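Local coordinates for putative ATP-grasp superfamily protein (Archaeoglobus fulgidus, PDB 3DF7) that is of unknown function but belongs to the ATP-grasp superfamily and probably binds ATP and metal ions, at residues S19-G24 with V292-Y297; L25-S30 with L249-V254; F136-R141 with G150-V155. All blocks are in the same frame, centred on the assembly; numbering follows the deposited sequence.

In the fold
After strand 3-8 and helix 9-12 the chain enters helix 18-35, whose first turns serve contact 1 and the following ones contact 2. It then completes the parallel sheet and goes on to the three-stranded antiparallel sheet, where contact 3 closes a short loop between strand 136-140 and segment 150-155. Later segment 249-254 returns to residues 25-30, and finally strand 292-294 and its turn to residues 19-24. The closures nest, contact 3 inside 2 and 2 inside 1. Contacts 1 and 2 adjoin, linked by E23 and T251, and hold one helix against a face of the large antiparallel sheet, at its 292-294 end, and against loop 249-254. Contact 3 lies about 27 Å from contact 1, centre to centre.

Contact 1 (S19-G24 with V292-Y297); sequences STAVEG and VSVGDY
With CG anti to its carbonyl carbon (chi1 -80°), Y297 lays the face of its ring against S19, while V22, whose CG2 is anti to the backbone N, sets that methyl beside V292 O and Y297 O. S19 sits almost squarely over the ring: its CB lies 3.9 Å from the centroid of the Y297 ring, 18° off the normal, a CH-pi contact. A residue as small as serine lets the aromatic face come down on the helix backbone itself, S19 CA standing 3.7 Å above the plane of the Y297 ring. An alanine in place of Y297 would probably leave S19 without its ring cover and open a gap beside the first turn of the helix, and K285 would probably lose its cation-pi partner.

Beyond the ring, at V22 and A21, the contact is aliphatic. The V22 and V292 methyls touch, V292 CG2 reaching V22 O at 3.6 Å, and V294 divides its branches, CG2 against V22 CA (3.7 Å) and CG1 against A21 CB (3.8 Å). Branched valines suit a strand, and small A21 lets it come near. No hydrogen bond crosses; E23, turned away, forms a salt bridge with K283.

The turn from V294 to Y297 is of type II', and G295 suits its positive-phi second position; V294 N and Y297 N each bond to the other's O. It makes a two-residue beta hairpin of strands 292-294 and 297-303. The end strand runs nearly antiparallel to the helix (150°), which covers the face of the sheet's last two strands on the side of V292 and V294.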
loop_
_atom_site.group_PDB
_atom_site.type_symbol
_atom_site.label_atom_id
_atom_site.label_comp_id
_atom_site.label_asym_id
_atom_site.label_seq_id
_atom_site.Cartn_x
_atom_site.Cartn_y
_atom_site.Cartn_z
ATOM N N SER A 19 -10.816 0.220 12.232
ATOM C CA SER A 19 -11.114 0.354 10.811
ATOM C C SER A 19 -9.857 0.239 9.957
ATOM O O SER A 19 -9.842 -0.470 8.948
ATOM C CB SER A 19 -11.790 1.698 10.533
ATOM O OG SER A 19 -11.964 1.889 9.140
ATOM N N THR A 20 -8.808 0.945 10.364
ATOM C CA THR A 20 -7.541 0.931 9.642
ATOM C C THR A 20 -6.720 -0.288 10.040
ATOM O O THR A 20 -5.998 -0.853 9.222
ATOM C CB THR A 20 -6.708 2.201 9.947
ATOM O OG1 THR A 20 -7.455 3.363 9.576
ATOM C CG2 THR A 20 -5.393 2.185 9.171
ATOM N N ALA A 21 -6.843 -0.687 11.300
ATOM C CA ALA A 21 -6.104 -1.832 11.815
ATOM C C ALA A 21 -6.426 -3.129 11.082
ATOM O O ALA A 21 -5.546 -3.966 10.883
ATOM C CB ALA A 21 -6.380 -2.000 13.305
ATOM N N VAL A 22 -7.683 -3.305 10.685
ATOM C CA VAL A 22 -8.064 -4.533 10.002
ATOM C C VAL A 22 -7.312 -4.692 8.680
ATOM O O VAL A 22 -6.978 -5.813 8.283
ATOM C CB VAL A 22 -9.599 -4.599 9.773
ATOM C CG1 VAL A 22 -10.012 -3.705 8.605
ATOM C CG2 VAL A 22 -10.020 -6.048 9.554
ATOM N N GLU A 23 -7.035 -3.576 8.008
ATOM C CA GLU A 23 -6.298 -3.625 6.747
ATOM C C GLU A 23 -4.833 -3.969 7.015
ATOM O O GLU A 23 -4.242 -4.788 6.313
ATOM C CB GLU A 23 -6.387 -2.285 6.012
ATOM C CG GLU A 23 -7.756 -2.004 5.406
ATOM C CD GLU A 23 -7.778 -0.728 4.585
ATOM O OE1 GLU A 23 -6.975 -0.614 3.637
ATOM O OE2 GLU A 23 -8.598 0.160 4.893
ATOM N N GLY A 24 -4.250 -3.340 8.032
ATOM C CA GLY A 24 -2.864 -3.627 8.364
ATOM C C GLY A 24 -2.685 -5.084 8.765
ATOM O O GLY A 24 -1.729 -5.746 8.348
ATOM N N VAL A 292 -9.738 -11.659 8.150
ATOM C CA VAL A 292 -9.222 -11.247 9.458
ATOM C C VAL A 292 -10.212 -10.273 10.081
ATOM O O VAL A 292 -11.017 -9.658 9.375
ATOM C CB VAL A 292 -7.837 -10.531 9.383
ATOM C CG1 VAL A 292 -6.782 -11.489 8.852
ATOM C CG2 VAL A 292 -7.929 -9.278 8.517
ATOM N N SER A 293 -10.156 -10.138 11.403
ATOM C CA SER A 293 -11.048 -9.231 12.117
ATOM C C SER A 293 -10.282 -8.444 13.177
ATOM O O SER A 293 -9.268 -8.908 13.695
ATOM C CB SER A 293 -12.162 -10.016 12.823
ATOM O OG SER A 293 -12.855 -10.877 11.936
ATOM N N VAL A 294 -10.775 -7.247 13.473
ATOM C CA VAL A 294 -10.215 -6.388 14.509
ATOM C C VAL A 294 -11.423 -5.676 15.104
ATOM O O VAL A 294 -12.037 -4.829 14.455
ATOM C CB VAL A 294 -9.227 -5.341 13.950
ATOM C CG1 VAL A 294 -8.797 -4.390 15.067
ATOM C CG2 VAL A 294 -7.999 -6.034 13.369
ATOM N N GLY A 295 -11.771 -6.027 16.335
ATOM C CA GLY A 295 -12.932 -5.416 16.954
ATOM C C GLY A 295 -14.153 -5.854 16.166
ATOM O O GLY A 295 -14.313 -7.045 15.888
ATOM N N ASP A 296 -15.003 -4.903 15.793
ATOM C CA ASP A 296 -16.209 -5.208 15.024
ATOM C C ASP A 296 -15.966 -5.103 13.520
ATOM O O ASP A 296 -16.885 -5.290 12.723
ATOM C CB ASP A 296 -17.353 -4.263 15.416
ATOM C CG ASP A 296 -17.811 -4.457 16.852
ATOM O OD1 ASP A 296 -18.104 -5.611 17.235
ATOM O OD2 ASP A 296 -17.888 -3.454 17.593
ATOM N N TYR A 297 -14.729 -4.803 13.136
ATOM C CA TYR A 297 -14.386 -4.672 11.727
ATOM C C TYR A 297 -13.841 -5.967 11.140
ATOM O O TYR A 297 -13.064 -6.681 11.777
ATOM C CB TYR A 297 -13.365 -3.547 11.533
ATOM C CG TYR A 297 -13.974 -2.161 11.524
ATOM C CD1 TYR A 297 -14.505 -1.623 10.355
ATOM C CD2 TYR A 297 -14.037 -1.397 12.690
ATOM C CE1 TYR A 297 -15.086 -0.354 10.342
ATOM C CE2 TYR A 297 -14.617 -0.127 12.692
ATOM C CZ TYR A 297 -15.139 0.387 11.514
ATOM O OH TYR A 297 -15.716 1.637 11.504
#

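Contact 2 (L25-S30 with L249-V254)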
loop_
_atom_site.group_PDB
_atom_site.type_symbol
_atom_site.label_atom_id
_atom_site.label_comp_id
_atom_site.label_asym_id
_atom_site.label_seq_id
_atom_site.Cartn_x
_atom_site.Cartn_y
_atom_site.Cartn_z
ATOM N N LEU A 25 -3.605 -5.586 9.582
ATOM C CA LEU A 25 -3.545 -6.972 10.031
ATOM C C LEU A 25 -3.627 -7.921 8.838
ATOM O O LEU A 25 -2.918 -8.922 8.781
ATOM C CB LEU A 25 -4.687 -7.266 11.006
ATOM C CG LEU A 25 -4.823 -8.722 11.457
ATOM C CD1 LEU A 25 -3.539 -9.185 12.148
ATOM C CD2 LEU A 25 -6.010 -8.851 12.398
ATOM N N ALA A 26 -4.501 -7.599 7.890
ATOM C CA ALA A 26 -4.677 -8.418 6.697
ATOM C C ALA A 26 -3.391 -8.448 5.879
ATOM O O ALA A 26 -2.974 -9.500 5.384
ATOM C CB ALA A 26 -5.825 -7.872 5.854
HETATM N N MSE A 27 -2.754 -7.291 5.738
HETATM C CA MSE A 27 -1.516 -7.227 4.983
HETATM C C MSE A 27 -0.404 -8.002 5.681
HETATM O O MSE A 27 0.379 -8.685 5.025
HETATM C CB MSE A 27 -1.075 -5.774 4.770
HETATM C CG MSE A 27 -1.861 -5.042 3.684
HETATM SE SE MSE A 27 -1.149 -3.281 3.290
HETATM C CE MSE A 27 -2.261 -2.264 4.488
ATOM N N PHE A 28 -0.320 -7.886 7.005
ATOM C CA PHE A 28 0.721 -8.607 7.737
ATOM C C PHE A 28 0.528 -10.114 7.579
ATOM O O PHE A 28 1.481 -10.851 7.320
ATOM C CB PHE A 28 0.693 -8.257 9.230
ATOM C CG PHE A 28 1.793 -8.912 10.024
ATOM C CD1 PHE A 28 3.069 -8.359 10.060
ATOM C CD2 PHE A 28 1.559 -10.100 10.709
ATOM C CE1 PHE A 28 4.100 -8.979 10.769
ATOM C CE2 PHE A 28 2.585 -10.733 11.422
ATOM C CZ PHE A 28 3.858 -10.168 11.450
ATOM N N LYS A 29 -0.711 -10.572 7.749
ATOM C CA LYS A 29 -1.023 -11.994 7.613
ATOM C C LYS A 29 -0.640 -12.462 6.211
ATOM O O LYS A 29 0.030 -13.485 6.039
ATOM C CB LYS A 29 -2.521 -12.228 7.854
ATOM C CG LYS A 29 -2.964 -13.685 7.755
ATOM C CD LYS A 29 -4.486 -13.796 7.818
ATOM C CE LYS A 29 -4.954 -15.240 7.903
ATOM N NZ LYS A 29 -4.360 -16.092 6.836
ATOM N N SER A 30 -1.052 -11.690 5.211
ATOM C CA SER A 30 -0.763 -12.020 3.823
ATOM C C SER A 30 0.740 -12.047 3.549
ATOM O O SER A 30 1.232 -12.937 2.854
ATOM C CB SER A 30 -1.451 -11.014 2.891
ATOM O OG SER A 30 -1.120 -11.275 1.540
ATOM N N LEU A 249 3.526 -2.124 0.832
ATOM C CA LEU A 249 2.448 -3.027 0.458
ATOM C C LEU A 249 1.131 -2.273 0.597
ATOM O O LEU A 249 1.008 -1.390 1.447
ATOM C CB LEU A 249 2.408 -4.235 1.391
ATOM C CG LEU A 249 3.576 -5.215 1.346
ATOM C CD1 LEU A 249 3.236 -6.443 2.191
ATOM C CD2 LEU A 249 3.846 -5.624 -0.086
ATOM N N THR A 250 0.158 -2.609 -0.245
ATOM C CA THR A 250 -1.161 -1.991 -0.185
ATOM C C THR A 250 -2.175 -3.124 -0.045
ATOM O O THR A 250 -1.895 -4.267 -0.421
ATOM C CB THR A 250 -1.459 -1.125 -1.442
ATOM O OG1 THR A 250 -1.341 -1.920 -2.623
ATOM C CG2 THR A 250 -0.487 0.054 -1.518
ATOM N N THR A 251 -3.345 -2.810 0.503
ATOM C CA THR A 251 -4.382 -3.807 0.762
ATOM C C THR A 251 -4.727 -4.814 -0.343
ATOM O O THR A 251 -4.950 -5.996 -0.058
ATOM C CB THR A 251 -5.675 -3.116 1.253
ATOM O OG1 THR A 251 -5.351 -2.225 2.330
ATOM C CG2 THR A 251 -6.679 -4.147 1.763
ATOM N N PRO A 252 -4.772 -4.375 -1.613
ATOM C CA PRO A 252 -5.101 -5.315 -2.696
ATOM C C PRO A 252 -4.218 -6.571 -2.724
ATOM O O PRO A 252 -4.586 -7.598 -3.301
ATOM C CB PRO A 252 -4.935 -4.459 -3.950
ATOM C CG PRO A 252 -5.349 -3.090 -3.471
ATOM C CD PRO A 252 -4.636 -3.001 -2.134
ATOM N N VAL A 253 -3.049 -6.481 -2.097
ATOM C CA VAL A 253 -2.121 -7.600 -2.052
ATOM C C VAL A 253 -2.711 -8.831 -1.356
ATOM O O VAL A 253 -2.361 -9.961 -1.686
ATOM C CB VAL A 253 -0.806 -7.206 -1.323
ATOM C CG1 VAL A 253 -1.028 -7.144 0.194
ATOM C CG2 VAL A 253 0.282 -8.187 -1.659
ATOM N N VAL A 254 -3.605 -8.615 -0.396
ATOM C CA VAL A 254 -4.192 -9.738 0.326
ATOM C C VAL A 254 -4.968 -10.681 -0.590
ATOM O O VAL A 254 -5.131 -11.856 -0.277
ATOM C CB VAL A 254 -5.129 -9.260 1.469
ATOM C CG1 VAL A 254 -4.378 -8.294 2.381
ATOM C CG2 VAL A 254 -6.380 -8.607 0.900
HETATM O O HOH W 1 -0.021 -11.690 -1.359
HETATM O O HOH W 2 -3.224 -13.307 1.296
#
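The selenomethionine M27 reaches across from helix 18-35 and lays its selenium on the backbone of the loop, crossing the side chains of T251 and V253 at about a right angle. Its chain is extended through chi2 and bent at chi3 (-93°), which carries SE to 3.4 Å from L249 O and brings CE to 3.8 Å from T251 OG1. A long, flexible, unbranched side chain suits this place, since it can follow the peptides of L249, T250 and T251. Higher up the same side chain, M27 CG meets V253 CG1 at 4.2 Å.

V254 answers from the other segment. Its CG1 fits over the helix backbone, 3.5 Å from A26 O, with the methyl of A26 alongside; a small residue there leaves room for the valine. S30 faces V254 too, and its OG, anti to the backbone N (chi1 177°), points to a pair of waters rather than directly to the loop. Water 1 lies 3.1 Å from S30 OG and donates to V253 O, and water 2 lies 2.9 Å from S30 OG and donates to V254 O. One hydroxyl thus serves two carbonyls through solvent, which suits a serine that is only partly buried.

T251 OG1 is held by E23 one turn back on the helix, and T250 OG1 by Y229. An acetate, probably from the crystallisation liquor, lies about 4 Å from the M27 side chain and may mark a pocket. The loop follows strand 240-246; in ATP-grasp relatives the corresponding loop lies near the nucleotide and metal site, so this is probably its position here, with helix 18-35 packed against it.

Contact 3 (F136-R141 with G150-V155); sequences FIIKPR and GFSDEV
I138 and G150 form the tight part of this contact, a single antiparallel hydrogen-bonded pair. I138 N donates to G150 O at 2.8 Å, almost straight at 172°, and G150 N returns a longer bond to I138 O (3.2 Å). G150 suits the site because at its backbone angles a CB would collide with the preceding carbonyl. Against this pair I138 presses CD1 onto S152 CB at 3.4 Å, closer than usual for two carbons. S152 OG is tied in turn to E154 O (2.7 Å). The F136 ring, with I138 CG2 at its edge, also comes close, its CZ 3.3 Å from S152 O.

Outward the fit relaxes. V155 CG2 stands 4.4 Å from F136 CE1. The F151 ring turns its edge to F136 O and crosses I137, with F193 packing edge-to-face on it. Water 3 fills the seam between the backbones, donating to F136 O and accepting from S152 N, while D153 and E154 point out to solvent.

Two direct bonds beside a water-mediated one imply that the backbones separate on the F136 and S152 side of the pair, where the water bridges them and apolar side chains add contact.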
loop_
_atom_site.group_PDB
_atom_site.type_symbol
_atom_site.label_atom_id
_atom_site.label_comp_id
_atom_site.label_asym_id
_atom_site.label_seq_id
_atom_site.Cartn_x
_atom_site.Cartn_y
_atom_site.Cartn_z
ATOM N N PHE A 136 -12.302 20.895 -6.489
ATOM C CA PHE A 136 -11.211 20.257 -5.768
ATOM C C PHE A 136 -11.636 19.739 -4.402
ATOM O O PHE A 136 -12.693 20.094 -3.886
ATOM C CB PHE A 136 -10.056 21.254 -5.595
ATOM C CG PHE A 136 -10.319 22.321 -4.561
ATOM C CD1 PHE A 136 -9.919 22.141 -3.236
ATOM C CD2 PHE A 136 -10.989 23.494 -4.905
ATOM C CE1 PHE A 136 -10.180 23.113 -2.267
ATOM C CE2 PHE A 136 -11.257 24.474 -3.947
ATOM C CZ PHE A 136 -10.855 24.285 -2.625
ATOM N N ILE A 137 -10.805 18.878 -3.833
ATOM C CA ILE A 137 -11.053 18.339 -2.507
ATOM C C ILE A 137 -9.771 18.608 -1.745
ATOM O O ILE A 137 -8.732 18.866 -2.352
ATOM C CB ILE A 137 -11.313 16.814 -2.528
ATOM C CG1 ILE A 137 -10.176 16.094 -3.257
ATOM C CG2 ILE A 137 -12.650 16.521 -3.193
ATOM C CD1 ILE A 137 -10.327 14.585 -3.275
ATOM N N ILE A 138 -9.835 18.578 -0.422
ATOM C CA ILE A 138 -8.631 18.797 0.358
ATOM C C ILE A 138 -8.215 17.476 0.980
ATOM O O ILE A 138 -9.039 16.585 1.175
ATOM C CB ILE A 138 -8.837 19.839 1.478
ATOM C CG1 ILE A 138 -9.917 19.363 2.455
ATOM C CG2 ILE A 138 -9.188 21.184 0.871
ATOM C CD1 ILE A 138 -9.954 20.161 3.743
ATOM N N LYS A 139 -6.925 17.343 1.260
ATOM C CA LYS A 139 -6.412 16.136 1.889
ATOM C C LYS A 139 -5.114 16.456 2.617
ATOM O O LYS A 139 -4.369 17.347 2.208
ATOM C CB LYS A 139 -6.204 15.033 0.846
ATOM C CG LYS A 139 -5.241 15.364 -0.274
ATOM C CD LYS A 139 -5.631 14.639 -1.565
ATOM C CE LYS A 139 -5.754 13.136 -1.377
ATOM N NZ LYS A 139 -6.231 12.463 -2.623
ATOM N N PRO A 140 -4.843 15.754 3.726
ATOM C CA PRO A 140 -3.618 15.995 4.494
ATOM C C PRO A 140 -2.383 15.765 3.631
ATOM O O PRO A 140 -2.362 14.843 2.816
ATOM C CB PRO A 140 -3.718 14.978 5.632
ATOM C CG PRO A 140 -5.201 14.795 5.804
ATOM C CD PRO A 140 -5.670 14.718 4.370
ATOM N N ARG A 141 -1.361 16.602 3.797
ATOM C CA ARG A 141 -0.135 16.443 3.019
ATOM C C ARG A 141 0.461 15.061 3.254
ATOM O O ARG A 141 1.030 14.465 2.345
ATOM C CB ARG A 141 0.885 17.534 3.378
ATOM C CG ARG A 141 0.611 18.875 2.698
ATOM C CD ARG A 141 1.670 19.935 3.022
ATOM N NE ARG A 141 3.004 19.604 2.516
ATOM C CZ ARG A 141 4.017 20.468 2.469
ATOM N NH1 ARG A 141 3.849 21.714 2.895
ATOM N NH2 ARG A 141 5.195 20.093 1.999
ATOM N N GLY A 150 -11.981 15.496 1.672
ATOM C CA GLY A 150 -13.336 15.934 1.403
ATOM C C GLY A 150 -13.401 17.339 0.841
ATOM O O GLY A 150 -12.375 17.991 0.640
ATOM N N PHE A 151 -14.616 17.806 0.580
ATOM C CA PHE A 151 -14.817 19.147 0.053
ATOM C C PHE A 151 -14.611 20.164 1.166
ATOM O O PHE A 151 -14.946 19.914 2.326
ATOM C CB PHE A 151 -16.230 19.292 -0.520
ATOM C CG PHE A 151 -16.488 18.435 -1.723
ATOM C CD1 PHE A 151 -15.696 18.552 -2.859
ATOM C CD2 PHE A 151 -17.530 17.513 -1.723
ATOM C CE1 PHE A 151 -15.937 17.762 -3.980
ATOM C CE2 PHE A 151 -17.780 16.718 -2.837
ATOM C CZ PHE A 151 -16.980 16.844 -3.971
ATOM N N SER A 152 -14.052 21.312 0.805
ATOM C CA SER A 152 -13.804 22.380 1.760
ATOM C C SER A 152 -13.549 23.668 0.993
ATOM O O SER A 152 -12.861 23.662 -0.026
ATOM C CB SER A 152 -12.592 22.044 2.629
ATOM O OG SER A 152 -12.329 23.075 3.564
ATOM N N ASP A 153 -14.112 24.769 1.472
ATOM C CA ASP A 153 -13.916 26.043 0.799
ATOM C C ASP A 153 -12.491 26.534 1.004
ATOM O O ASP A 153 -11.916 27.170 0.125
ATOM C CB ASP A 153 -14.908 27.078 1.325
ATOM C CG ASP A 153 -16.347 26.668 1.095
ATOM O OD1 ASP A 153 -16.776 25.650 1.676
ATOM O OD2 ASP A 153 -17.046 27.357 0.326
ATOM N N GLU A 154 -11.916 26.226 2.163
ATOM C CA GLU A 154 -10.551 26.649 2.462
ATOM C C GLU A 154 -9.609 25.463 2.627
ATOM O O GLU A 154 -10.042 24.327 2.818
ATOM C CB GLU A 154 -10.528 27.492 3.738
ATOM C CG GLU A 154 -11.329 28.783 3.651
ATOM C CD GLU A 154 -10.850 29.695 2.534
ATOM O OE1 GLU A 154 -9.642 30.007 2.490
ATOM O OE2 GLU A 154 -11.684 30.102 1.699
ATOM N N VAL A 155 -8.311 25.734 2.541
ATOM C CA VAL A 155 -7.309 24.693 2.709
ATOM C C VAL A 155 -6.643 24.894 4.066
ATOM O O VAL A 155 -5.887 25.845 4.262
ATOM C CB VAL A 155 -6.220 24.763 1.619
ATOM C CG1 VAL A 155 -5.209 23.639 1.831
ATOM C CG2 VAL A 155 -6.856 24.668 0.236
HETATM O O HOH W 3 -13.357 21.559 -1.838
#